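Putative GTP pyrophosphokinase (Streptococcus mutans, PDB 3L9D) probably transfers pyrophosphate from ATP to GTP in the first step of ppGpp synthesis. Local coordinates at residues V112-D117 against D225-Q230; K52-G57 against R126-M131; S69-V74 against N119-L124. All blocks are in the same frame, centred on the assembly; numbering follows the deposited sequence.

Contact 1. Residues V112-D117 against D225-Q230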
loop_
_atom_site.group_PDB
_atom_site.type_symbol
_atom_site.label_atom_id
_atom_site.label_comp_id
_atom_site.label_asym_id
_atom_site.label_seq_id
_atom_site.Cartn_x
_atom_site.Cartn_y
_atom_site.Cartn_z
ATOM N N VAL A 112 -5.704 -6.988 -2.365
ATOM C CA VAL A 112 -6.197 -7.790 -3.479
ATOM C C VAL A 112 -6.267 -9.252 -3.076
ATOM O O VAL A 112 -5.548 -9.676 -2.177
ATOM C CB VAL A 112 -5.277 -7.685 -4.728
ATOM C CG1 VAL A 112 -5.242 -6.244 -5.277
ATOM C CG2 VAL A 112 -3.864 -8.222 -4.407
ATOM N N GLN A 113 -7.135 -10.010 -3.747
ATOM C CA GLN A 113 -7.300 -11.429 -3.481
ATOM C C GLN A 113 -6.181 -12.322 -4.046
ATOM O O GLN A 113 -5.722 -13.235 -3.356
ATOM C CB GLN A 113 -8.668 -11.940 -3.955
ATOM C CG GLN A 113 -8.985 -13.331 -3.353
ATOM C CD GLN A 113 -10.303 -13.949 -3.805
ATOM O OE1 GLN A 113 -10.929 -13.514 -4.783
ATOM N NE2 GLN A 113 -10.717 -14.992 -3.094
ATOM N N PHE A 114 -5.746 -12.064 -5.281
ATOM C CA PHE A 114 -4.716 -12.896 -5.929
ATOM C C PHE A 114 -3.460 -12.124 -6.322
ATOM O O PHE A 114 -3.527 -10.940 -6.650
ATOM C CB PHE A 114 -5.281 -13.568 -7.174
ATOM C CG PHE A 114 -6.475 -14.425 -6.905
ATOM C CD1 PHE A 114 -6.349 -15.610 -6.197
ATOM C CD2 PHE A 114 -7.731 -14.054 -7.372
ATOM C CE1 PHE A 114 -7.468 -16.413 -5.955
ATOM C CE2 PHE A 114 -8.842 -14.847 -7.136
ATOM C CZ PHE A 114 -8.715 -16.027 -6.432
ATOM N N VAL A 115 -2.314 -12.791 -6.303
ATOM C CA VAL A 115 -1.085 -12.157 -6.774
ATOM C C VAL A 115 -1.353 -11.503 -8.134
ATOM O O VAL A 115 -0.973 -10.359 -8.396
ATOM C CB VAL A 115 0.044 -13.175 -6.927
ATOM C CG1 VAL A 115 1.076 -12.656 -7.892
ATOM C CG2 VAL A 115 0.669 -13.494 -5.569
ATOM N N ASP A 116 -2.057 -12.239 -8.981
ATOM C CA ASP A 116 -2.367 -11.786 -10.316
ATOM C C ASP A 116 -3.175 -10.488 -10.342
ATOM O O ASP A 116 -3.038 -9.698 -11.285
ATOM C CB ASP A 116 -3.090 -12.899 -11.073
ATOM C CG ASP A 116 -2.347 -14.226 -10.993
ATOM O OD1 ASP A 116 -2.474 -14.936 -9.966
ATOM O OD2 ASP A 116 -1.629 -14.557 -11.958
ATOM N N ASP A 117 -4.004 -10.252 -9.326
ATOM C CA ASP A 117 -4.816 -9.029 -9.319
ATOM C C ASP A 117 -3.999 -7.733 -9.191
ATOM O O ASP A 117 -4.511 -6.649 -9.465
ATOM C CB ASP A 117 -5.883 -9.073 -8.229
ATOM C CG ASP A 117 -6.935 -10.116 -8.486
ATOM O OD1 ASP A 117 -7.323 -10.313 -9.658
ATOM O OD2 ASP A 117 -7.394 -10.722 -7.498
ATOM N N ASP A 225 -11.123 -20.613 -11.267
ATOM C CA ASP A 225 -12.215 -21.434 -10.760
ATOM C C ASP A 225 -12.919 -20.733 -9.596
ATOM O O ASP A 225 -14.134 -20.553 -9.613
ATOM C CB ASP A 225 -11.672 -22.798 -10.328
ATOM C CG ASP A 225 -12.700 -23.906 -10.443
ATOM O OD1 ASP A 225 -12.351 -25.062 -10.115
ATOM O OD2 ASP A 225 -13.847 -23.630 -10.858
ATOM N N ILE A 226 -12.149 -20.323 -8.594
ATOM C CA ILE A 226 -12.703 -19.541 -7.498
ATOM C C ILE A 226 -13.484 -18.322 -7.980
ATOM O O ILE A 226 -14.575 -18.066 -7.488
ATOM C CB ILE A 226 -11.620 -19.067 -6.511
ATOM C CG1 ILE A 226 -10.961 -20.269 -5.830
ATOM C CG2 ILE A 226 -12.235 -18.114 -5.483
ATOM C CD1 ILE A 226 -9.659 -19.958 -5.161
ATOM N N LYS A 227 -12.927 -17.564 -8.925
ATOM C CA LYS A 227 -13.577 -16.332 -9.385
ATOM C C LYS A 227 -14.921 -16.697 -9.962
ATOM O O LYS A 227 -15.921 -16.002 -9.754
ATOM C CB LYS A 227 -12.767 -15.619 -10.476
ATOM C CG LYS A 227 -11.402 -15.068 -10.070
ATOM C CD LYS A 227 -10.753 -14.370 -11.267
ATOM C CE LYS A 227 -9.360 -13.839 -10.963
ATOM N NZ LYS A 227 -8.719 -13.247 -12.176
ATOM N N GLU A 228 -14.923 -17.799 -10.701
ATOM C CA GLU A 228 -16.119 -18.292 -11.359
ATOM C C GLU A 228 -17.196 -18.624 -10.333
ATOM O O GLU A 228 -18.367 -18.301 -10.531
ATOM C CB GLU A 228 -15.780 -19.520 -12.202
ATOM C CG GLU A 228 -16.867 -19.930 -13.177
ATOM C CD GLU A 228 -16.326 -20.747 -14.345
ATOM O OE1 GLU A 228 -15.080 -20.801 -14.526
ATOM O OE2 GLU A 228 -17.152 -21.327 -15.087
ATOM N N ALA A 229 -16.799 -19.261 -9.235
ATOM C CA ALA A 229 -17.747 -19.622 -8.189
ATOM C C ALA A 229 -18.343 -18.370 -7.533
ATOM O O ALA A 229 -19.559 -18.264 -7.379
ATOM C CB ALA A 229 -17.082 -20.516 -7.161
ATOM N N GLN A 230 -17.487 -17.421 -7.166
ATOM C CA GLN A 230 -17.935 -16.177 -6.541
ATOM C C GLN A 230 -18.864 -15.384 -7.440
ATOM O O GLN A 230 -19.786 -14.734 -6.957
ATOM C CB GLN A 230 -16.744 -15.302 -6.158
ATOM C CG GLN A 230 -15.794 -15.960 -5.170
ATOM C CD GLN A 230 -14.508 -15.177 -5.000
ATOM O OE1 GLN A 230 -13.639 -15.553 -4.213
ATOM N NE2 GLN A 230 -14.378 -14.079 -5.750
HETATM O O HOH W 1 -6.619 -12.137 -11.118
#
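Lys227, on the C-terminal helix 223-230, lays its aliphatic chain beside the ring of Phe114. Its CG turns anti to the carbonyl carbon (chi1 -65°), and from there the chain runs fully extended, past Phe114 in the opposite sense to the phenylalanine side chain. Beyond CB, CG makes the first touch, 3.9 Å from Phe114 CE2, and, two carbons on, CE returns to the ring at 3.9 Å from Phe114 CD2. At the tip, NZ lies 4.1 Å from Asp117 OD1, an attraction between opposite charges too long for a salt bridge. A water is modelled between them, although its distance to Asp117 OD1 is too short to be trusted. The other segment is the turn that joins strand 106-112 to helix 117-126 in the RelA/SpoT domain, a worked example of a loop braced from within: Phe114 N donates to Asp117 OD2, and Asp117 N to Phe114 O. Asp117 OD2 is also hydrogen-bonded to His68 NE2. The Phe114 ring receives Ile226 CG2 at its edge, 4.2 Å from CZ, while Gln113 CG sits over the centre of one face. Beyond that methylene, Gln113 NE2 donates to Gln230 OE1 at 3.2 Å, in the carbonyl plane, the two extended side chains meeting from opposite directions with their amide planes only 9° apart.

Contact 2. Residues K52-G57 against R126-M131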
loop_
_atom_site.group_PDB
_atom_site.type_symbol
_atom_site.label_atom_id
_atom_site.label_comp_id
_atom_site.label_asym_id
_atom_site.label_seq_id
_atom_site.Cartn_x
_atom_site.Cartn_y
_atom_site.Cartn_z
ATOM N N LYS A 52 -9.172 7.115 -0.368
ATOM C CA LYS A 52 -9.961 5.991 0.132
ATOM C C LYS A 52 -11.245 5.860 -0.673
ATOM O O LYS A 52 -11.524 4.808 -1.233
ATOM C CB LYS A 52 -10.316 6.158 1.609
ATOM C CG LYS A 52 -9.220 5.775 2.563
ATOM C CD LYS A 52 -9.800 5.423 3.931
ATOM C CE LYS A 52 -8.709 5.108 4.932
ATOM N NZ LYS A 52 -9.245 5.195 6.330
ATOM N N ILE A 53 -12.032 6.929 -0.731
ATOM C CA ILE A 53 -13.338 6.863 -1.380
ATOM C C ILE A 53 -13.197 6.618 -2.898
ATOM O O ILE A 53 -13.932 5.813 -3.472
ATOM C CB ILE A 53 -14.211 8.099 -1.019
ATOM C CG1 ILE A 53 -15.454 7.674 -0.222
ATOM C CG2 ILE A 53 -14.564 8.894 -2.238
ATOM C CD1 ILE A 53 -15.142 7.107 1.237
ATOM N N LYS A 54 -12.220 7.263 -3.534
ATOM C CA LYS A 54 -11.929 6.989 -4.944
ATOM C C LYS A 54 -11.596 5.499 -5.178
ATOM O O LYS A 54 -12.235 4.843 -6.003
ATOM C CB LYS A 54 -10.821 7.905 -5.483
ATOM C CG LYS A 54 -11.189 9.382 -5.647
ATOM C CD LYS A 54 -9.911 10.207 -5.817
ATOM C CE LYS A 54 -10.162 11.691 -6.013
ATOM N NZ LYS A 54 -10.838 11.955 -7.307
ATOM N N PHE A 55 -10.623 4.962 -4.441
ATOM C CA PHE A 55 -10.200 3.567 -4.625
ATOM C C PHE A 55 -11.265 2.523 -4.269
ATOM O O PHE A 55 -11.227 1.404 -4.787
ATOM C CB PHE A 55 -8.904 3.254 -3.847
ATOM C CG PHE A 55 -7.701 3.978 -4.360
ATOM C CD1 PHE A 55 -7.678 4.475 -5.652
ATOM C CD2 PHE A 55 -6.592 4.167 -3.552
ATOM C CE1 PHE A 55 -6.570 5.164 -6.127
ATOM C CE2 PHE A 55 -5.471 4.837 -4.021
ATOM C CZ PHE A 55 -5.461 5.340 -5.309
ATOM N N ARG A 56 -12.194 2.872 -3.378
ATOM C CA ARG A 56 -13.233 1.934 -2.961
ATOM C C ARG A 56 -14.337 1.826 -4.010
ATOM O O ARG A 56 -15.141 0.889 -3.986
ATOM C CB ARG A 56 -13.826 2.352 -1.629
ATOM C CG ARG A 56 -12.940 2.105 -0.449
ATOM C CD ARG A 56 -13.677 2.429 0.854
ATOM N NE ARG A 56 -12.883 2.012 1.994
ATOM C CZ ARG A 56 -12.586 2.798 3.015
ATOM N NH1 ARG A 56 -13.059 4.042 3.038
ATOM N NH2 ARG A 56 -11.835 2.332 4.007
ATOM N N GLY A 57 -14.346 2.791 -4.933
ATOM C CA GLY A 57 -15.313 2.857 -6.011
ATOM C C GLY A 57 -14.932 2.027 -7.216
ATOM O O GLY A 57 -15.775 1.730 -8.067
ATOM N N ARG A 126 -2.471 3.582 -13.270
ATOM C CA ARG A 126 -1.689 4.299 -14.287
ATOM C C ARG A 126 -2.547 5.097 -15.268
ATOM O O ARG A 126 -2.102 6.123 -15.799
ATOM C CB ARG A 126 -0.840 3.319 -15.081
ATOM C CG ARG A 126 0.301 2.710 -14.326
ATOM C CD ARG A 126 1.120 1.798 -15.230
ATOM N NE ARG A 126 1.974 0.933 -14.431
ATOM C CZ ARG A 126 1.991 -0.392 -14.510
ATOM N NH1 ARG A 126 1.232 -1.034 -15.400
ATOM N NH2 ARG A 126 2.796 -1.073 -13.714
ATOM N N GLN A 127 -3.770 4.624 -15.522
ATOM C CA GLN A 127 -4.680 5.327 -16.438
ATOM C C GLN A 127 -5.585 6.397 -15.777
ATOM O O GLN A 127 -6.376 7.039 -16.463
ATOM C CB GLN A 127 -5.526 4.335 -17.250
ATOM C CG GLN A 127 -6.484 3.498 -16.394
ATOM C CD GLN A 127 -7.963 3.629 -16.799
ATOM O OE1 GLN A 127 -8.831 2.880 -16.305
ATOM N NE2 GLN A 127 -8.254 4.580 -17.700
ATOM N N ARG A 128 -5.478 6.585 -14.461
ATOM C CA ARG A 128 -6.213 7.661 -13.788
ATOM C C ARG A 128 -5.618 9.030 -14.139
ATOM O O ARG A 128 -4.425 9.143 -14.413
ATOM C CB ARG A 128 -6.239 7.465 -12.267
ATOM C CG ARG A 128 -6.965 6.223 -11.779
ATOM C CD ARG A 128 -7.214 6.299 -10.281
ATOM N NE ARG A 128 -8.173 7.336 -9.878
ATOM C CZ ARG A 128 -9.462 7.133 -9.596
ATOM N NH1 ARG A 128 -10.017 5.929 -9.672
ATOM N NH2 ARG A 128 -10.211 8.155 -9.242
ATOM N N LYS A 129 -6.467 10.054 -14.163
ATOM C CA LYS A 129 -6.057 11.415 -14.489
ATOM C C LYS A 129 -6.104 12.359 -13.284
ATOM O O LYS A 129 -5.684 13.514 -13.392
ATOM C CB LYS A 129 -6.950 11.987 -15.592
ATOM C CG LYS A 129 -6.413 11.797 -17.001
ATOM C CD LYS A 129 -6.185 10.329 -17.321
ATOM C CE LYS A 129 -5.332 10.152 -18.585
ATOM N NZ LYS A 129 -5.833 11.014 -19.699
ATOM N N ASP A 130 -6.631 11.887 -12.154
ATOM C CA ASP A 130 -6.739 12.726 -10.962
ATOM C C ASP A 130 -5.547 12.564 -10.038
ATOM O O ASP A 130 -5.541 13.063 -8.920
ATOM C CB ASP A 130 -8.023 12.442 -10.186
ATOM C CG ASP A 130 -8.056 11.038 -9.594
ATOM O OD1 ASP A 130 -7.387 10.126 -10.148
ATOM O OD2 ASP A 130 -8.782 10.853 -8.586
ATOM N N MET A 131 -4.549 11.838 -10.514
ATOM C CA MET A 131 -3.292 11.680 -9.821
ATOM C C MET A 131 -2.343 11.263 -10.913
ATOM O O MET A 131 -2.769 10.870 -11.993
ATOM C CB MET A 131 -3.388 10.602 -8.730
ATOM C CG MET A 131 -3.606 9.188 -9.245
ATOM S SD MET A 131 -4.157 7.967 -8.027
ATOM C CE MET A 131 -5.793 8.573 -7.652
HETATM O O HOH W 2 -12.790 5.084 -8.680
#
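Lys54 and Asp130 meet in a salt bridge, with Lys54 NZ 2.7 Å from Asp130 OD2 and approaching on the anti lone pair of that oxygen. The lysine reaches it through a bend at its last torsion (chi4 -67°). The remaining ionic bonds lie within segment 126-131: Arg128 grips the same carboxylate side-on, NE to Asp130 OD1 at 2.9 Å and NH2 to OD2 at 3.1 Å. The carboxylate lies at the edge of the guanidinium, close to its plane, though NH2 meets OD2 from above the carboxylate plane. A water adds a polar link, donating to Lys54 O on helix 42-64 and accepting from Arg128 NH1.

Van der Waals contact accompanies the charges. Lys54 CB lies 3.8 Å from Arg128 NH2, the two long chains crossing at a slant. Deeper in, Met131 CE comes to 3.8 Å from Phe55 CE1, and Met131 SD stands at the ring edge, 5.2 Å from the centroid, as a Met-aromatic contact. These pairs join helix 42-64 to the loop entering strand 132-139, over the face of the sheet. There Leu108 and Ile110 of strand 106-112 pack on Phe55, while Tyr157 touches both Lys54 and Met131.

Asp130 OD2 thus accepts from two cationic donors, and its negative charge should offset the repulsion between Lys54 NZ and Arg128 NH2, 4.3 Å apart.

Contact 3. Residues S69-V74 against N119-L124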
loop_
_atom_site.group_PDB
_atom_site.type_symbol
_atom_site.label_atom_id
_atom_site.label_comp_id
_atom_site.label_asym_id
_atom_site.label_seq_id
_atom_site.Cartn_x
_atom_site.Cartn_y
_atom_site.Cartn_z
ATOM N N SER A 69 -13.577 -8.261 -9.099
ATOM C CA SER A 69 -12.921 -7.037 -8.686
ATOM C C SER A 69 -11.496 -7.317 -8.223
ATOM O O SER A 69 -11.283 -8.119 -7.319
ATOM C CB SER A 69 -13.718 -6.384 -7.560
ATOM O OG SER A 69 -13.083 -5.214 -7.087
ATOM N N PRO A 70 -10.518 -6.640 -8.840
ATOM C CA PRO A 70 -9.104 -6.770 -8.468
ATOM C C PRO A 70 -8.867 -6.264 -7.050
ATOM O O PRO A 70 -7.899 -6.673 -6.407
ATOM C CB PRO A 70 -8.386 -5.844 -9.458
ATOM C CG PRO A 70 -9.401 -5.538 -10.525
ATOM C CD PRO A 70 -10.732 -5.615 -9.875
ATOM N N ILE A 71 -9.739 -5.373 -6.579
ATOM C CA ILE A 71 -9.592 -4.797 -5.250
ATOM C C ILE A 71 -10.577 -5.450 -4.285
ATOM O O ILE A 71 -11.770 -5.573 -4.588
ATOM C CB ILE A 71 -9.816 -3.270 -5.255
ATOM C CG1 ILE A 71 -8.803 -2.563 -6.155
ATOM C CG2 ILE A 71 -9.718 -2.706 -3.853
ATOM C CD1 ILE A 71 -8.964 -1.035 -6.170
ATOM N N GLU A 72 -10.084 -5.878 -3.127
ATOM C CA GLU A 72 -10.958 -6.502 -2.149
ATOM C C GLU A 72 -11.370 -5.487 -1.119
ATOM O O GLU A 72 -12.544 -5.385 -0.796
ATOM C CB GLU A 72 -10.300 -7.703 -1.479
ATOM C CG GLU A 72 -10.684 -8.992 -2.131
ATOM C CD GLU A 72 -10.528 -10.167 -1.191
ATOM O OE1 GLU A 72 -9.395 -10.412 -0.709
ATOM O OE2 GLU A 72 -11.541 -10.853 -0.935
ATOM N N PHE A 73 -10.398 -4.750 -0.590
ATOM C CA PHE A 73 -10.712 -3.606 0.249
ATOM C C PHE A 73 -9.557 -2.639 0.401
ATOM O O PHE A 73 -8.482 -2.862 -0.118
ATOM C CB PHE A 73 -11.229 -4.039 1.608
ATOM C CG PHE A 73 -10.230 -4.766 2.430
ATOM C CD1 PHE A 73 -9.504 -4.095 3.416
ATOM C CD2 PHE A 73 -10.032 -6.139 2.254
ATOM C CE1 PHE A 73 -8.573 -4.781 4.218
ATOM C CE2 PHE A 73 -9.116 -6.835 3.050
ATOM C CZ PHE A 73 -8.375 -6.151 4.027
ATOM N N VAL A 74 -9.791 -1.557 1.125
ATOM C CA VAL A 74 -8.880 -0.436 1.103
ATOM C C VAL A 74 -8.778 0.212 2.462
ATOM O O VAL A 74 -9.787 0.617 3.047
ATOM C CB VAL A 74 -9.377 0.619 0.116
ATOM C CG1 VAL A 74 -8.500 1.853 0.170
ATOM C CG2 VAL A 74 -9.443 0.035 -1.285
ATOM N N ASN A 119 -1.410 -6.578 -11.012
ATOM C CA ASN A 119 -1.189 -5.888 -12.285
ATOM C C ASN A 119 -2.460 -5.216 -12.801
ATOM O O ASN A 119 -2.398 -4.149 -13.421
ATOM C CB ASN A 119 -0.579 -6.813 -13.346
ATOM C CG ASN A 119 0.897 -7.137 -13.076
ATOM O OD1 ASN A 119 1.635 -6.340 -12.477
ATOM N ND2 ASN A 119 1.333 -8.318 -13.527
ATOM N N ASP A 120 -3.614 -5.821 -12.540
ATOM C CA ASP A 120 -4.877 -5.189 -12.915
ATOM C C ASP A 120 -5.100 -3.903 -12.100
ATOM O O ASP A 120 -5.429 -2.855 -12.656
ATOM C CB ASP A 120 -6.058 -6.154 -12.783
ATOM C CG ASP A 120 -5.867 -7.429 -13.595
ATOM O OD1 ASP A 120 -5.322 -7.352 -14.725
ATOM O OD2 ASP A 120 -6.264 -8.511 -13.096
ATOM N N VAL A 121 -4.897 -3.972 -10.787
ATOM C CA VAL A 121 -4.941 -2.759 -9.988
ATOM C C VAL A 121 -3.967 -1.725 -10.540
ATOM O O VAL A 121 -4.234 -0.520 -10.496
ATOM C CB VAL A 121 -4.586 -3.020 -8.527
ATOM C CG1 VAL A 121 -4.284 -1.682 -7.818
ATOM C CG2 VAL A 121 -5.706 -3.814 -7.847
ATOM N N LEU A 122 -2.843 -2.200 -11.075
ATOM C CA LEU A 122 -1.784 -1.311 -11.575
ATOM C C LEU A 122 -2.233 -0.597 -12.844
ATOM O O LEU A 122 -2.134 0.616 -12.933
ATOM C CB LEU A 122 -0.494 -2.099 -11.816
ATOM C CG LEU A 122 0.777 -1.798 -11.009
ATOM C CD1 LEU A 122 0.536 -0.922 -9.764
ATOM C CD2 LEU A 122 1.575 -3.081 -10.694
ATOM N N GLU A 123 -2.748 -1.352 -13.811
ATOM C CA GLU A 123 -3.280 -0.765 -15.047
ATOM C C GLU A 123 -4.301 0.339 -14.779
ATOM O O GLU A 123 -4.316 1.368 -15.472
ATOM C CB GLU A 123 -3.911 -1.830 -15.955
ATOM C CG GLU A 123 -2.972 -2.947 -16.376
ATOM N N LEU A 124 -5.151 0.119 -13.782
ATOM C CA LEU A 124 -6.165 1.092 -13.413
ATOM C C LEU A 124 -5.521 2.357 -12.869
ATOM O O LEU A 124 -5.893 3.467 -13.249
ATOM C CB LEU A 124 -7.120 0.503 -12.369
ATOM C CG LEU A 124 -8.028 -0.626 -12.855
ATOM C CD1 LEU A 124 -8.287 -1.641 -11.767
ATOM C CD2 LEU A 124 -9.319 -0.049 -13.392
#
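Val121 meets Pro70 and Ile71 through a single methyl group. Its CG2 stands 3.7 Å from Pro70 CB and an equal 3.7 Å from Ile71 CG1, touching both neighbours at once. The valine rotamer (chi1 165°) puts CG2, anti to the carbonyl carbon, on the side of Pro70 and Ile71. The Ile71 and Val121 side chains cross at about a right angle. Pro70 spreads further along helix 117-126, its CB 4.1 Å from Asp120 CB and its CG 4.2 Å from Leu124 CD1. Three residues spanning just over one helical turn therefore receive one pyrrolidine ring, and the backbones come close, Pro70 CA and Val121 CA being 6.0 Å apart.

The next shell holds the loop in shape. Ser69 OG donates to Ile71 O at 2.8 Å, in the carbonyl plane and on a lone pair, spanning Pro70 in sequence. Arg59 NH1 gives the same oxygen a second hydrogen bond. Helix 42-64 also supplies Phe62 against Pro70 and Ile58 against Ile71, so the two loop residues are packed between two helices.

Further out lies the sheet. Val121 rests on Ile110 and Val112 of strand 106-112, and Ile71 shares Ile110 with it. Just beyond Ile71, Glu72 and Phe73 both face Met111 in a classic beta bulge, where the chain enters strand 73-78. The principle illustrated is that a helix and the lead-in to a strand can be joined by apolar packing over a common sheet face. Here that face belongs to the mixed five-stranded sheet of the RelA/SpoT synthetase domain, a nucleotidyltransferase-like fold, with helices 42-64 and 117-126 packed on it.

Contact 3 is the buried member of the set and purely apolar across its segments, whereas contacts 1 and 2 are only partly buried and each combine polar bonds with packing against a phenylalanine ring. Helix 117-126 relates all three: contact 1 uses the turn leading into it, contact 3 its middle, and contact 2 the loop that follows it. Contacts 1 and 3 touch through Val112 and Val121; contacts 2 and 3 meet where helix 42-64 approaches Ile71 and Val74. Contacts 1 and 2 do not touch, their centres about 22 Å apart. Their chemistry differs too: a single amide-amide hydrogen bond and opposite charges just beyond salt-bridge distance at the C-terminal helix, against an ionic network over the sheet face.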